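Local structure of cellulase (Bacteroides salanitronis, 6WQY) at residues L230-F235 and A292-T297. The protein probably hydrolyses internal beta-1,4-glucosidic bonds of cellulose and related plant polysaccharides, as a broad-specificity endoglucanase of glycoside hydrolase family 5. Numbering follows the deposited sequence.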
loop_
_atom_site.group_PDB
_atom_site.type_symbol
_atom_site.label_atom_id
_atom_site.label_comp_id
_atom_site.label_asym_id
_atom_site.label_seq_id
_atom_site.Cartn_x
_atom_site.Cartn_y
_atom_site.Cartn_z
ATOM N N LEU A 230 -11.827 -7.224 -8.630
ATOM C CA LEU A 230 -12.005 -6.156 -9.609
ATOM C C LEU A 230 -10.713 -5.835 -10.343
ATOM O O LEU A 230 -10.752 -5.344 -11.482
ATOM C CB LEU A 230 -12.589 -4.905 -8.971
ATOM C CG LEU A 230 -13.979 -5.081 -8.367
ATOM C CD1 LEU A 230 -14.468 -3.753 -7.800
ATOM C CD2 LEU A 230 -14.974 -5.598 -9.392
ATOM N N THR A 231 -9.572 -6.082 -9.699
ATOM C CA THR A 231 -8.271 -5.882 -10.331
ATOM C C THR A 231 -8.018 -6.958 -11.387
ATOM O O THR A 231 -7.742 -6.651 -12.556
ATOM C CB THR A 231 -7.175 -5.874 -9.261
ATOM O OG1 THR A 231 -7.422 -4.797 -8.348
ATOM C CG2 THR A 231 -5.788 -5.673 -9.862
ATOM N N VAL A 232 -8.129 -8.236 -11.022
ATOM C CA VAL A 232 -7.861 -9.256 -12.034
ATOM C C VAL A 232 -8.841 -9.148 -13.199
ATOM O O VAL A 232 -8.485 -9.454 -14.346
ATOM C CB VAL A 232 -7.807 -10.686 -11.453
ATOM C CG1 VAL A 232 -6.779 -10.769 -10.328
ATOM C CG2 VAL A 232 -9.171 -11.148 -10.992
ATOM N N GLU A 233 -10.081 -8.726 -12.943
ATOM C CA GLU A 233 -11.069 -8.658 -14.014
ATOM C C GLU A 233 -10.915 -7.431 -14.901
ATOM O O GLU A 233 -11.205 -7.515 -16.104
ATOM C CB GLU A 233 -12.479 -8.691 -13.410
ATOM C CG GLU A 233 -12.788 -10.007 -12.688
ATOM C CD GLU A 233 -13.936 -9.921 -11.692
ATOM O OE1 GLU A 233 -14.550 -8.843 -11.555
ATOM O OE2 GLU A 233 -14.219 -10.951 -11.036
ATOM N N ASN A 234 -10.480 -6.299 -14.367
ATOM C CA ASN A 234 -10.592 -5.036 -15.087
ATOM C C ASN A 234 -9.311 -4.233 -15.207
ATOM O O ASN A 234 -9.271 -3.303 -16.029
ATOM C CB ASN A 234 -11.679 -4.142 -14.468
ATOM C CG ASN A 234 -12.990 -4.866 -14.312
ATOM O OD1 ASN A 234 -13.390 -5.232 -13.188
ATOM N ND2 ASN A 234 -13.651 -5.093 -15.402
ATOM N N PHE A 235 -8.279 -4.513 -14.424
ATOM C CA PHE A 235 -7.028 -3.764 -14.518
ATOM C C PHE A 235 -6.356 -4.025 -15.859
ATOM O O PHE A 235 -6.335 -5.157 -16.349
ATOM C CB PHE A 235 -6.114 -4.201 -13.366
ATOM C CG PHE A 235 -4.719 -3.642 -13.426
ATOM C CD1 PHE A 235 -3.744 -4.306 -14.128
ATOM C CD2 PHE A 235 -4.368 -2.495 -12.726
ATOM C CE1 PHE A 235 -2.450 -3.827 -14.183
ATOM C CE2 PHE A 235 -3.078 -2.013 -12.765
ATOM C CZ PHE A 235 -2.116 -2.674 -13.501
ATOM N N ALA A 292 -4.409 -16.998 -5.451
ATOM C CA ALA A 292 -4.276 -17.772 -6.683
ATOM C C ALA A 292 -4.739 -16.972 -7.891
ATOM O O ALA A 292 -4.187 -17.131 -8.990
ATOM C CB ALA A 292 -5.058 -19.078 -6.570
ATOM N N LYS A 293 -5.753 -16.116 -7.725
ATOM C CA LYS A 293 -6.190 -15.278 -8.844
ATOM C C LYS A 293 -5.088 -14.314 -9.245
ATOM O O LYS A 293 -4.827 -14.109 -10.439
ATOM C CB LYS A 293 -7.462 -14.515 -8.467
ATOM C CG LYS A 293 -8.662 -15.397 -8.195
ATOM C CD LYS A 293 -9.863 -14.620 -7.687
ATOM C CE LYS A 293 -11.034 -15.532 -7.405
ATOM N NZ LYS A 293 -12.150 -14.827 -6.706
ATOM N N MET A 294 -4.428 -13.711 -8.255
ATOM C CA MET A 294 -3.327 -12.802 -8.547
ATOM C C MET A 294 -2.169 -13.536 -9.212
ATOM O O MET A 294 -1.527 -13.004 -10.130
ATOM C CB MET A 294 -2.835 -12.142 -7.257
ATOM C CG MET A 294 -3.821 -11.158 -6.651
ATOM S SD MET A 294 -4.201 -9.722 -7.715
ATOM C CE MET A 294 -2.618 -8.885 -7.686
ATOM N N LYS A 295 -1.888 -14.766 -8.765
ATOM C CA LYS A 295 -0.792 -15.527 -9.354
ATOM C C LYS A 295 -1.103 -15.904 -10.798
ATOM O O LYS A 295 -0.234 -15.808 -11.669
ATOM C CB LYS A 295 -0.517 -16.773 -8.515
ATOM C CG LYS A 295 0.593 -17.645 -9.071
ATOM C CD LYS A 295 0.875 -18.838 -8.164
ATOM C CE LYS A 295 1.604 -19.948 -8.911
ATOM N NZ LYS A 295 2.937 -19.505 -9.381
ATOM N N GLU A 296 -2.340 -16.321 -11.072
ATOM C CA GLU A 296 -2.711 -16.746 -12.419
ATOM C C GLU A 296 -2.746 -15.571 -13.388
ATOM O O GLU A 296 -2.310 -15.695 -14.541
ATOM C CB GLU A 296 -4.076 -17.442 -12.379
ATOM C CG GLU A 296 -4.739 -17.631 -13.740
ATOM C CD GLU A 296 -6.052 -18.396 -13.649
ATOM O OE1 GLU A 296 -6.115 -19.376 -12.878
ATOM O OE2 GLU A 296 -7.018 -18.008 -14.339
ATOM N N THR A 297 -3.267 -14.422 -12.946
ATOM C CA THR A 297 -3.464 -13.298 -13.845
ATOM C C THR A 297 -2.199 -12.474 -14.023
ATOM O O THR A 297 -1.939 -11.976 -15.125
ATOM C CB THR A 297 -4.610 -12.421 -13.334
ATOM O OG1 THR A 297 -5.813 -13.204 -13.273
ATOM C CG2 THR A 297 -4.824 -11.221 -14.239
#
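Val-232 packs against Lys-293, Met-294 and Thr-297 in a small van der Waals contact between two helices on the outer layer of the TIM barrel of this GH5 catalytic domain, one valine set among a sulfur, a threonine and a backbone carbonyl. Helix 228-234 follows barrel strand 219-222 and helix 284-299 precedes strand 305-310; between them in the chain lies strand 246-251, whose Val-250 touches both Thr-231 and Met-294, while Phe-298, next along helix 284-299, touches Thr-231 and Val-232. The segment axes run nearly parallel, at 24° and 10.0 Å apart, and the CA of Val-232 lies 6.2 Å from the CA of Thr-297. The CB bond of Val-232 is directed toward the other helix, and CB itself sits 3.7 Å from Thr-297 OG1. Thr-297 CG2, anti to its own backbone N, comes to 4.1 Å from that CB and also from the carbonyl O of Val-232. A glycine in place of Thr-297 would probably strip Val-232 of its packing partner on that flank and open a gap between the helices. The valine is modelled in two conformers; in the one described here CG1, placed beside the backbone N (chi1 -56°), reaches Met-294 SD at 3.8 Å and lies 3.9 Å from the backbone O of Lys-293. Met-294 comes from the buried side: its chain bends at chi2 (-62°), which brings the sulfur toward the valine. Lys-293 gives only the base of its side chain, its extended chain leading away to NZ, which forms a salt bridge with Asp-229. With no hydrogen bond joining the two segments, their direct cohesion rests on van der Waals packing around a single branched side chain, and the Lys-293 to Asp-229 ion pair adds an electrostatic tie at the edge.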